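Local coordinates for sulfite dehydrogenase (Paracoccus pantotrophus, PDB 2XTS), which oxidises protein-bound sulfane sulfur with a molybdopterin-bound molybdenum centre, probably passing the electrons on to heme c of its cytochrome partner, at residues R111-A116 against N145-G150; L194-N199 against Y209-V214; G282-S287 against I331-S336. All blocks are in the same frame, centred on the assembly; numbering follows the deposited sequence.

Contact 1: residues R111-A116 against N145-G150; sequences RTTTTA and NMEYVG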
loop_
_atom_site.group_PDB
_atom_site.type_symbol
_atom_site.label_atom_id
_atom_site.label_comp_id
_atom_site.label_asym_id
_atom_site.label_seq_id
_atom_site.Cartn_x
_atom_site.Cartn_y
_atom_site.Cartn_z
ATOM N N ARG A 111 11.110 7.731 15.649
ATOM C CA ARG A 111 9.941 7.480 14.814
ATOM C C ARG A 111 8.935 6.535 15.421
ATOM O O ARG A 111 9.282 5.689 16.223
ATOM C CB ARG A 111 10.378 6.927 13.461
ATOM C CG ARG A 111 11.272 7.895 12.705
ATOM C CD ARG A 111 11.780 7.333 11.390
ATOM N NE ARG A 111 12.753 8.247 10.812
ATOM C CZ ARG A 111 13.582 7.953 9.820
ATOM N NH1 ARG A 111 13.504 6.785 9.194
ATOM N NH2 ARG A 111 14.455 8.856 9.439
ATOM N N THR A 112 7.684 6.727 15.037
ATOM C CA THR A 112 6.584 5.871 15.430
ATOM C C THR A 112 5.764 5.550 14.178
ATOM O O THR A 112 5.975 6.110 13.116
ATOM C CB THR A 112 5.662 6.580 16.442
ATOM O OG1 THR A 112 5.233 7.825 15.886
ATOM C CG2 THR A 112 6.374 6.808 17.782
ATOM N N THR A 113 4.805 4.651 14.338
ATOM C CA THR A 113 3.921 4.258 13.271
ATOM C C THR A 113 2.495 4.138 13.765
ATOM O O THR A 113 2.249 3.805 14.922
ATOM C CB THR A 113 4.370 2.930 12.616
ATOM O OG1 THR A 113 3.563 2.650 11.461
ATOM C CG2 THR A 113 4.246 1.778 13.565
ATOM N N THR A 114 1.544 4.406 12.882
ATOM C CA THR A 114 0.167 4.010 13.126
ATOM C C THR A 114 -0.484 3.737 11.793
ATOM O O THR A 114 -0.058 4.265 10.783
ATOM C CB THR A 114 -0.611 5.100 13.891
ATOM O OG1 THR A 114 -1.815 4.540 14.416
ATOM C CG2 THR A 114 -0.961 6.254 12.982
ATOM N N THR A 115 -1.478 2.873 11.817
ATOM C CA THR A 115 -2.331 2.605 10.670
ATOM C C THR A 115 -3.698 3.179 11.018
ATOM O O THR A 115 -4.281 2.843 12.032
ATOM C CB THR A 115 -2.396 1.105 10.377
ATOM O OG1 THR A 115 -1.072 0.707 10.083
ATOM C CG2 THR A 115 -3.277 0.816 9.184
ATOM N N ALA A 116 -4.203 4.081 10.191
ATOM C CA ALA A 116 -5.363 4.881 10.551
ATOM C C ALA A 116 -6.143 5.300 9.354
ATOM O O ALA A 116 -5.575 5.659 8.317
ATOM C CB ALA A 116 -4.921 6.132 11.319
ATOM N N ASN A 145 -7.014 4.694 4.053
ATOM C CA ASN A 145 -6.437 3.986 5.182
ATOM C C ASN A 145 -5.038 3.573 4.823
ATOM O O ASN A 145 -4.836 2.796 3.929
ATOM C CB ASN A 145 -7.310 2.771 5.505
ATOM C CG ASN A 145 -6.918 2.031 6.778
ATOM O OD1 ASN A 145 -6.311 0.937 6.718
ATOM N ND2 ASN A 145 -7.304 2.543 7.895
ATOM N N MET A 146 -4.083 4.130 5.531
ATOM C CA MET A 146 -2.679 3.933 5.219
ATOM C C MET A 146 -1.877 3.636 6.484
ATOM O O MET A 146 -2.252 3.984 7.610
ATOM C CB MET A 146 -2.084 5.171 4.526
ATOM C CG MET A 146 -2.910 5.615 3.351
ATOM S SD MET A 146 -2.041 6.854 2.375
ATOM C CE MET A 146 -3.313 7.247 1.177
ATOM N N GLU A 147 -0.741 2.977 6.270
ATOM C CA GLU A 147 0.288 2.783 7.294
ATOM C C GLU A 147 1.206 3.997 7.296
ATOM O O GLU A 147 1.911 4.218 6.317
ATOM C CB GLU A 147 1.102 1.534 6.970
ATOM C CG GLU A 147 2.258 1.255 7.935
ATOM C CD GLU A 147 3.197 0.174 7.428
ATOM O OE1 GLU A 147 3.890 0.392 6.422
ATOM O OE2 GLU A 147 3.283 -0.891 8.066
ATOM N N TYR A 148 1.232 4.738 8.398
ATOM C CA TYR A 148 2.017 5.978 8.493
ATOM C C TYR A 148 3.235 5.772 9.332
ATOM O O TYR A 148 3.179 5.073 10.353
ATOM C CB TYR A 148 1.162 7.091 9.109
ATOM C CG TYR A 148 0.041 7.526 8.214
ATOM C CD1 TYR A 148 0.280 8.392 7.162
ATOM C CD2 TYR A 148 -1.268 7.102 8.437
ATOM C CE1 TYR A 148 -0.746 8.787 6.322
ATOM C CE2 TYR A 148 -2.295 7.496 7.608
ATOM C CZ TYR A 148 -2.035 8.357 6.560
ATOM O OH TYR A 148 -3.069 8.752 5.719
ATOM N N VAL A 149 4.328 6.409 8.923
ATOM C CA VAL A 149 5.498 6.521 9.781
ATOM C C VAL A 149 5.877 7.994 9.869
ATOM O O VAL A 149 5.872 8.738 8.883
ATOM C CB VAL A 149 6.685 5.675 9.256
ATOM C CG1 VAL A 149 7.952 5.852 10.121
ATOM C CG2 VAL A 149 6.274 4.225 9.191
ATOM N N GLY A 150 6.244 8.406 11.076
ATOM C CA GLY A 150 6.648 9.768 11.333
ATOM C C GLY A 150 7.077 9.930 12.755
ATOM O O GLY A 150 7.617 8.993 13.345
HETATM O O HOH W 1 3.499 -0.691 10.731
HETATM O O HOH W 2 -5.127 7.073 5.943
#
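Strands 112-119 and 143-152 pair antiparallel in the sheet of the molybdopterin-binding domain, and segments 111-116 and 145-150 form five successive bridges of that pairing, from Thr112 with Gly150 to Ala116 with Met146. Thr112 N gives a hydrogen bond of 2.8 Å to Gly150 O, and Tyr148 N one of the same kind to Thr114 O. Tyr148 O takes two donors from opposite faces of its carbonyl plane: Thr114 N at 3.1 Å and Thr113 OG1 at 2.7 Å. With OG1 anti to its own backbone nitrogen (chi1 -173°), Thr113 turns the hydroxyl inward to that carbonyl. A valine at Thr113 would probably leave Tyr148 O with the Thr114 amide alone of these two donors, and the water between Thr113 OG1 and Glu147 OE2 without its weaker partner. On the face of Thr114 and Ala116, the Tyr148 ring has Ala116 O in plane at its edge, 3.8 Å from CE2, and one water joins that oxygen to Tyr148 OH (2.7 Å). Arg111 and Glu147 reach the second subunit, in a salt bridge to its Glu62 and a hydrogen bond to its Thr64. Strand 193-198 pairs along the other edge of 143-152, while Val214 of strand 212-214 packs on Thr114 and Tyr148.

Contact 2: residues L194-N199 against Y209-V214; sequences LAFFAN and YPARLV. With MTE (phosphonic acidmono-(2-amino-5,6-dimercapto-4-oxo-3,7,8a,9,10,10a-hexahydro-4H-8-oxa-1,3,9,10-tetraaza-anthracen-7-ylmethyl)ester), chain E.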
loop_
_atom_site.group_PDB
_atom_site.type_symbol
_atom_site.label_atom_id
_atom_site.label_comp_id
_atom_site.label_asym_id
_atom_site.label_seq_id
_atom_site.Cartn_x
_atom_site.Cartn_y
_atom_site.Cartn_z
ATOM N N LEU A 194 3.266 13.710 13.217
ATOM C CA LEU A 194 3.709 14.327 11.979
ATOM C C LEU A 194 4.260 13.213 11.101
ATOM O O LEU A 194 5.344 12.677 11.360
ATOM C CB LEU A 194 4.764 15.414 12.255
ATOM C CG LEU A 194 5.234 16.215 11.048
ATOM C CD1 LEU A 194 4.114 17.124 10.537
ATOM C CD2 LEU A 194 6.510 16.985 11.377
ATOM N N ALA A 195 3.498 12.871 10.069
ATOM C CA ALA A 195 3.810 11.732 9.208
ATOM C C ALA A 195 4.551 12.175 7.976
ATOM O O ALA A 195 4.219 13.180 7.372
ATOM C CB ALA A 195 2.537 11.032 8.800
ATOM N N PHE A 196 5.567 11.403 7.603
ATOM C CA PHE A 196 6.306 11.617 6.352
ATOM C C PHE A 196 6.150 10.481 5.376
ATOM O O PHE A 196 6.329 10.687 4.162
ATOM C CB PHE A 196 7.820 11.755 6.559
ATOM C CG PHE A 196 8.214 12.425 7.816
ATOM C CD1 PHE A 196 7.765 13.722 8.089
ATOM C CD2 PHE A 196 9.046 11.795 8.732
ATOM C CE1 PHE A 196 8.120 14.355 9.269
ATOM C CE2 PHE A 196 9.409 12.431 9.910
ATOM C CZ PHE A 196 8.944 13.711 10.175
ATOM N N PHE A 197 5.828 9.300 5.872
ATOM C CA PHE A 197 5.674 8.126 5.000
ATOM C C PHE A 197 4.262 7.590 5.130
ATOM O O PHE A 197 3.695 7.605 6.212
ATOM C CB PHE A 197 6.639 7.018 5.429
ATOM C CG PHE A 197 8.068 7.379 5.333
ATOM C CD1 PHE A 197 8.800 7.193 4.167
ATOM C CD2 PHE A 197 8.704 7.893 6.434
ATOM C CE1 PHE A 197 10.154 7.536 4.131
ATOM C CE2 PHE A 197 10.043 8.238 6.382
ATOM C CZ PHE A 197 10.760 8.043 5.239
ATOM N N ALA A 198 3.707 7.141 4.011
ATOM C CA ALA A 198 2.372 6.539 3.968
ATOM C C ALA A 198 2.450 5.362 3.018
ATOM O O ALA A 198 2.836 5.503 1.856
ATOM C CB ALA A 198 1.341 7.540 3.516
ATOM N N ASN A 199 2.114 4.182 3.515
ATOM C CA ASN A 199 2.175 2.920 2.781
ATOM C C ASN A 199 3.576 2.742 2.172
ATOM O O ASN A 199 3.728 2.464 0.978
ATOM C CB ASN A 199 1.072 2.859 1.729
ATOM C CG ASN A 199 -0.290 2.633 2.323
ATOM O OD1 ASN A 199 -0.439 2.249 3.486
ATOM N ND2 ASN A 199 -1.312 2.873 1.520
ATOM N N TYR A 209 2.699 15.984 0.897
ATOM C CA TYR A 209 4.168 15.886 0.816
ATOM C C TYR A 209 4.823 17.205 1.127
ATOM O O TYR A 209 4.457 18.205 0.560
ATOM C CB TYR A 209 4.588 15.498 -0.588
ATOM C CG TYR A 209 6.085 15.361 -0.818
ATOM C CD1 TYR A 209 6.851 16.438 -1.227
ATOM C CD2 TYR A 209 6.713 14.132 -0.677
ATOM C CE1 TYR A 209 8.206 16.288 -1.480
ATOM C CE2 TYR A 209 8.052 13.966 -0.946
ATOM C CZ TYR A 209 8.790 15.048 -1.345
ATOM O OH TYR A 209 10.105 14.899 -1.652
ATOM N N PRO A 210 5.837 17.208 1.995
ATOM C CA PRO A 210 6.513 16.076 2.607
ATOM C C PRO A 210 6.081 15.721 4.036
ATOM O O PRO A 210 6.655 14.817 4.619
ATOM C CB PRO A 210 7.980 16.512 2.578
ATOM C CG PRO A 210 7.873 17.975 2.857
ATOM C CD PRO A 210 6.625 18.446 2.149
ATOM N N ALA A 211 5.087 16.403 4.597
ATOM C CA ALA A 211 4.680 16.148 5.959
ATOM C C ALA A 211 3.236 16.560 6.205
ATOM O O ALA A 211 2.817 17.657 5.824
ATOM C CB ALA A 211 5.628 16.900 6.939
ATOM N N ARG A 212 2.479 15.691 6.874
ATOM C CA ARG A 212 1.097 15.965 7.267
ATOM C C ARG A 212 0.871 15.542 8.707
ATOM O O ARG A 212 1.603 14.702 9.228
ATOM C CB ARG A 212 0.082 15.243 6.369
ATOM C CG ARG A 212 -0.096 13.756 6.699
ATOM C CD ARG A 212 -1.152 13.095 5.847
ATOM N NE ARG A 212 -2.443 13.768 5.991
ATOM C CZ ARG A 212 -3.436 13.656 5.118
ATOM N NH1 ARG A 212 -3.388 12.753 4.148
ATOM N NH2 ARG A 212 -4.528 14.399 5.262
ATOM N N LEU A 213 -0.189 16.060 9.321
ATOM C CA LEU A 213 -0.678 15.468 10.543
ATOM C C LEU A 213 -1.550 14.256 10.288
ATOM O O LEU A 213 -2.359 14.248 9.367
ATOM C CB LEU A 213 -1.480 16.483 11.359
ATOM C CG LEU A 213 -0.722 17.733 11.806
ATOM C CD1 LEU A 213 -1.584 18.611 12.719
ATOM C CD2 LEU A 213 0.596 17.372 12.491
ATOM N N VAL A 214 -1.376 13.271 11.158
ATOM C CA VAL A 214 -2.199 12.071 11.253
ATOM C C VAL A 214 -2.839 12.137 12.636
ATOM O O VAL A 214 -2.129 12.258 13.654
ATOM C CB VAL A 214 -1.371 10.780 11.033
ATOM C CG1 VAL A 214 -2.165 9.552 11.426
ATOM C CG2 VAL A 214 -0.961 10.721 9.587
HETATM N N1 MTE E . -4.641 20.407 4.871
HETATM C C2 MTE E . -4.413 21.538 4.213
HETATM N N2 MTE E . -3.254 22.194 4.434
HETATM N N3 MTE E . -5.288 22.035 3.318
HETATM C C4 MTE E . -6.476 21.425 3.037
HETATM O O4 MTE E . -7.227 21.944 2.186
HETATM N N5 MTE E . -8.005 19.523 3.620
HETATM C C6 MTE E . -8.336 18.738 4.787
HETATM C C7 MTE E . -7.215 17.845 5.295
HETATM N N8 MTE E . -5.999 18.604 5.428
HETATM C C9 MTE E . -6.807 20.202 3.740
HETATM C C10 MTE E . -5.810 19.718 4.704
HETATM C "C1'" MTE E . -9.586 17.896 4.604
HETATM S "S1'" MTE E . -11.147 18.686 4.638
HETATM C "C2'" MTE E . -9.528 16.547 4.499
HETATM S "S2'" MTE E . -10.942 15.569 4.476
HETATM C "C3'" MTE E . -8.177 15.868 4.439
HETATM O "O3'" MTE E . -7.059 16.770 4.384
HETATM C "C4'" MTE E . -8.082 15.011 3.191
HETATM O "O4'" MTE E . -6.833 14.306 3.185
HETATM P P MTE E . -6.378 13.702 1.771
HETATM O O1P MTE E . -7.552 12.719 1.483
HETATM O O2P MTE E . -6.340 14.772 0.730
HETATM O O3P MTE E . -5.105 12.978 2.050
HETATM O O HOH W 3 7.591 12.739 3.070
#
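Leu194 and Ala195 send their side chains to opposite faces of a short antiparallel pairing with Leu213 and Arg212, and each face has its own character. On the first face, Leu194 CD1 lies 3.9 Å from Ala211 CB and 4.0 Å from Leu213 CD2, bridging two residues of the partner segment. The Phe196 ring brings its edge to the same methyl, with Ala211 CB in the ring plane and 4.0 Å from Phe196 CD1, so that this small side chain is touched by both leucine and phenylalanine. On the other face, Ala195 CB meets Val214 CG2 at 3.6 Å, and Arg212 starts out beside it. The arginine chain leaves with CG between the backbone nitrogen and carbonyl carbon (chi1 79°) and bends at chi3 (-58°), which takes the guanidinium to the molybdopterin phosphate. There NH1 of Arg212 donates to O3P of MTE at 2.7 Å, while NH2 meets the ester oxygen O4' of MTE at 3.1 Å, nearly straight at 175° and in the guanidinium plane. This two-pronged grip, with NH2 also bonded to Trp223 O, is likely to fix the rotation of the group. Ala195 N to Arg212 O (2.8 Å) and its return bond hold the backbones. Around them, helices 103-106 and 153-160 cover the leucine face, and strand 143-152 borders strand 193-198, with Val149 opposite the classic beta bulge at Phe196 and Phe197.

Contact 3: residues G282-S287 against I331-S336; sequences GPLVIS and IDWDGS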
loop_
_atom_site.group_PDB
_atom_site.type_symbol
_atom_site.label_atom_id
_atom_site.label_comp_id
_atom_site.label_asym_id
_atom_site.label_seq_id
_atom_site.Cartn_x
_atom_site.Cartn_y
_atom_site.Cartn_z
ATOM N N GLY A 282 -26.720 -18.438 -6.607
ATOM C CA GLY A 282 -25.752 -19.317 -5.975
ATOM C C GLY A 282 -24.818 -18.533 -5.060
ATOM O O GLY A 282 -25.135 -17.428 -4.610
ATOM N N PRO A 283 -23.637 -19.091 -4.782
ATOM C CA PRO A 283 -22.667 -18.435 -3.899
ATOM C C PRO A 283 -22.414 -16.969 -4.241
ATOM O O PRO A 283 -22.184 -16.612 -5.397
ATOM C CB PRO A 283 -21.401 -19.247 -4.127
ATOM C CG PRO A 283 -21.916 -20.608 -4.471
ATOM C CD PRO A 283 -23.146 -20.389 -5.277
ATOM N N LEU A 284 -22.426 -16.139 -3.210
ATOM C CA LEU A 284 -22.227 -14.700 -3.337
ATOM C C LEU A 284 -21.432 -14.233 -2.146
ATOM O O LEU A 284 -21.798 -14.525 -1.001
ATOM C CB LEU A 284 -23.586 -13.988 -3.357
ATOM C CG LEU A 284 -23.604 -12.474 -3.509
ATOM C CD1 LEU A 284 -23.109 -12.039 -4.868
ATOM C CD2 LEU A 284 -24.995 -11.954 -3.256
ATOM N N VAL A 285 -20.357 -13.483 -2.413
ATOM C CA VAL A 285 -19.584 -12.842 -1.354
ATOM C C VAL A 285 -20.148 -11.452 -1.063
ATOM O O VAL A 285 -20.287 -10.618 -1.956
ATOM C CB VAL A 285 -18.104 -12.710 -1.762
ATOM C CG1 VAL A 285 -17.343 -11.863 -0.716
ATOM C CG2 VAL A 285 -17.473 -14.120 -1.964
ATOM N N ILE A 286 -20.522 -11.224 0.187
ATOM C CA ILE A 286 -20.790 -9.880 0.686
ATOM C C ILE A 286 -19.516 -9.398 1.361
ATOM O O ILE A 286 -19.019 -10.038 2.278
ATOM C CB ILE A 286 -21.996 -9.831 1.667
ATOM C CG1 ILE A 286 -23.255 -10.332 0.920
ATOM C CG2 ILE A 286 -22.120 -8.440 2.270
ATOM C CD1 ILE A 286 -24.488 -10.387 1.760
ATOM N N SER A 287 -18.972 -8.287 0.870
ATOM C CA SER A 287 -17.717 -7.726 1.385
ATOM C C SER A 287 -17.965 -6.291 1.816
ATOM O O SER A 287 -18.746 -5.594 1.178
ATOM C CB SER A 287 -16.664 -7.729 0.280
ATOM O OG SER A 287 -15.425 -7.256 0.740
ATOM N N ILE A 331 -23.026 -15.902 1.326
ATOM C CA ILE A 331 -24.409 -16.411 1.249
ATOM C C ILE A 331 -24.650 -17.217 -0.022
ATOM O O ILE A 331 -23.827 -17.237 -0.937
ATOM C CB ILE A 331 -25.462 -15.266 1.378
ATOM C CG1 ILE A 331 -25.501 -14.385 0.117
ATOM C CG2 ILE A 331 -25.200 -14.444 2.638
ATOM C CD1 ILE A 331 -26.762 -13.503 0.012
ATOM N N ASP A 332 -25.808 -17.876 -0.067
ATOM C CA ASP A 332 -26.264 -18.569 -1.256
ATOM C C ASP A 332 -27.474 -17.795 -1.776
ATOM O O ASP A 332 -28.568 -17.915 -1.232
ATOM C CB ASP A 332 -26.612 -20.016 -0.877
ATOM C CG ASP A 332 -26.979 -20.880 -2.063
ATOM O OD1 ASP A 332 -27.174 -20.359 -3.175
ATOM O OD2 ASP A 332 -27.084 -22.111 -1.862
ATOM N N TRP A 333 -27.287 -16.992 -2.825
ATOM C CA TRP A 333 -28.355 -16.109 -3.316
ATOM C C TRP A 333 -29.344 -16.882 -4.189
ATOM O O TRP A 333 -28.964 -17.444 -5.223
ATOM C CB TRP A 333 -27.756 -14.927 -4.081
ATOM C CG TRP A 333 -28.790 -13.905 -4.501
ATOM C CD1 TRP A 333 -29.822 -13.403 -3.744
ATOM C CD2 TRP A 333 -28.893 -13.275 -5.777
ATOM N NE1 TRP A 333 -30.539 -12.495 -4.472
ATOM C CE2 TRP A 333 -29.990 -12.384 -5.721
ATOM C CE3 TRP A 333 -28.159 -13.359 -6.959
ATOM C CZ2 TRP A 333 -30.378 -11.614 -6.817
ATOM C CZ3 TRP A 333 -28.528 -12.592 -8.029
ATOM C CH2 TRP A 333 -29.627 -11.718 -7.957
ATOM N N ASP A 334 -30.607 -16.907 -3.756
ATOM C CA ASP A 334 -31.666 -17.606 -4.493
ATOM C C ASP A 334 -32.316 -16.735 -5.587
ATOM O O ASP A 334 -33.271 -17.144 -6.223
ATOM C CB ASP A 334 -32.721 -18.192 -3.532
ATOM C CG ASP A 334 -33.472 -17.137 -2.747
ATOM O OD1 ASP A 334 -33.262 -15.935 -2.993
ATOM O OD2 ASP A 334 -34.300 -17.525 -1.887
ATOM N N GLY A 335 -31.788 -15.532 -5.827
ATOM C CA GLY A 335 -32.299 -14.673 -6.875
ATOM C C GLY A 335 -33.414 -13.744 -6.403
ATOM O O GLY A 335 -33.934 -12.984 -7.191
ATOM N N SER A 336 -33.758 -13.786 -5.122
ATOM C CA SER A 336 -34.776 -12.881 -4.583
ATOM C C SER A 336 -34.214 -11.494 -4.332
ATOM O O SER A 336 -33.013 -11.304 -4.118
ATOM C CB SER A 336 -35.326 -13.395 -3.263
ATOM O OG SER A 336 -35.781 -14.721 -3.349
#
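Gly282-Leu284 and Ile331-Trp333 pair the start of strand 282-291 with the end of its antiparallel neighbour 325-333, inside the sheet of the dimerisation domain, a domain of the E-set, immunoglobulin-like kind. Four backbone hydrogen bonds join them, two at each of the hydrogen-bonded pairs Gly282-Trp333 and Leu284-Ile331. At the first pair the geometry is uneven: Gly282 N lies in the carbonyl plane of Trp333 O, on a lone pair, whereas Trp333 N sits 48° above the plane of Gly282 O. At the second, Ile331 N reaches Leu284 O at 3.0 Å in an almost straight bond. Between them Pro283, which has no amide hydrogen to give, falls at the non-hydrogen-bonded position opposite Asp332, where its CA makes a 3.4 Å CH...O contact with Ile331 O.

Side chains fill the face of Leu284 and Ile331, which lie alongside each other and point the same way. Leu284 CB is 4.0 Å from Ile331 CG1, and Leu284 CD2 comes to 4.1 Å from Trp333 CB across an oblique crossing. Leu284, with CG anti to its backbone nitrogen (chi1 -179°), thus spans both partners, while Ile286 CD1 touches Ile331 CG2 farther along.

Beyond this layer, Met338 of strand 338-346 packs on both Ile331 and Trp333, and Ile277 on Leu284 and Trp333. Pro283 O accepts from Arg108 of the second subunit, and Pro283 also packs on Leu3 of the cytochrome chain. The indole is held by the turn that follows it: Gly335 CA rests 3.4 Å above one face, offset toward the rim. In that turn, an Asx turn, Asp334 OD1 accepts Ser336 N and Ser336 OG from the same face of its carboxylate. Ser336 in turn offers its carbonyl to the tryptophan, and Trp333 NE1 donates to Ser336 O at 2.8 Å, in the ring plane and on a lone pair.

Contacts 1 and 2 belong to one sheet of the molybdopterin-binding domain, where strand 143-152 of contact 1 adjoins strand 193-198 of contact 2; Val149 O and Phe196 N meet at 3.0 Å, a probable hydrogen bond. Contact 3 lies in the dimerisation domain, its centre about 41 Å from that of contact 2. Contact 2 is wholly buried and combines an apolar face with a cationic one serving the cofactor. Contacts 1 and 3 are only partly buried. A threonine hydroxyl and water add to the backbone pairing in contact 1, whereas contact 3 joins aliphatic packing to a solvent-exposed aspartate turn. All three touch the second subunit.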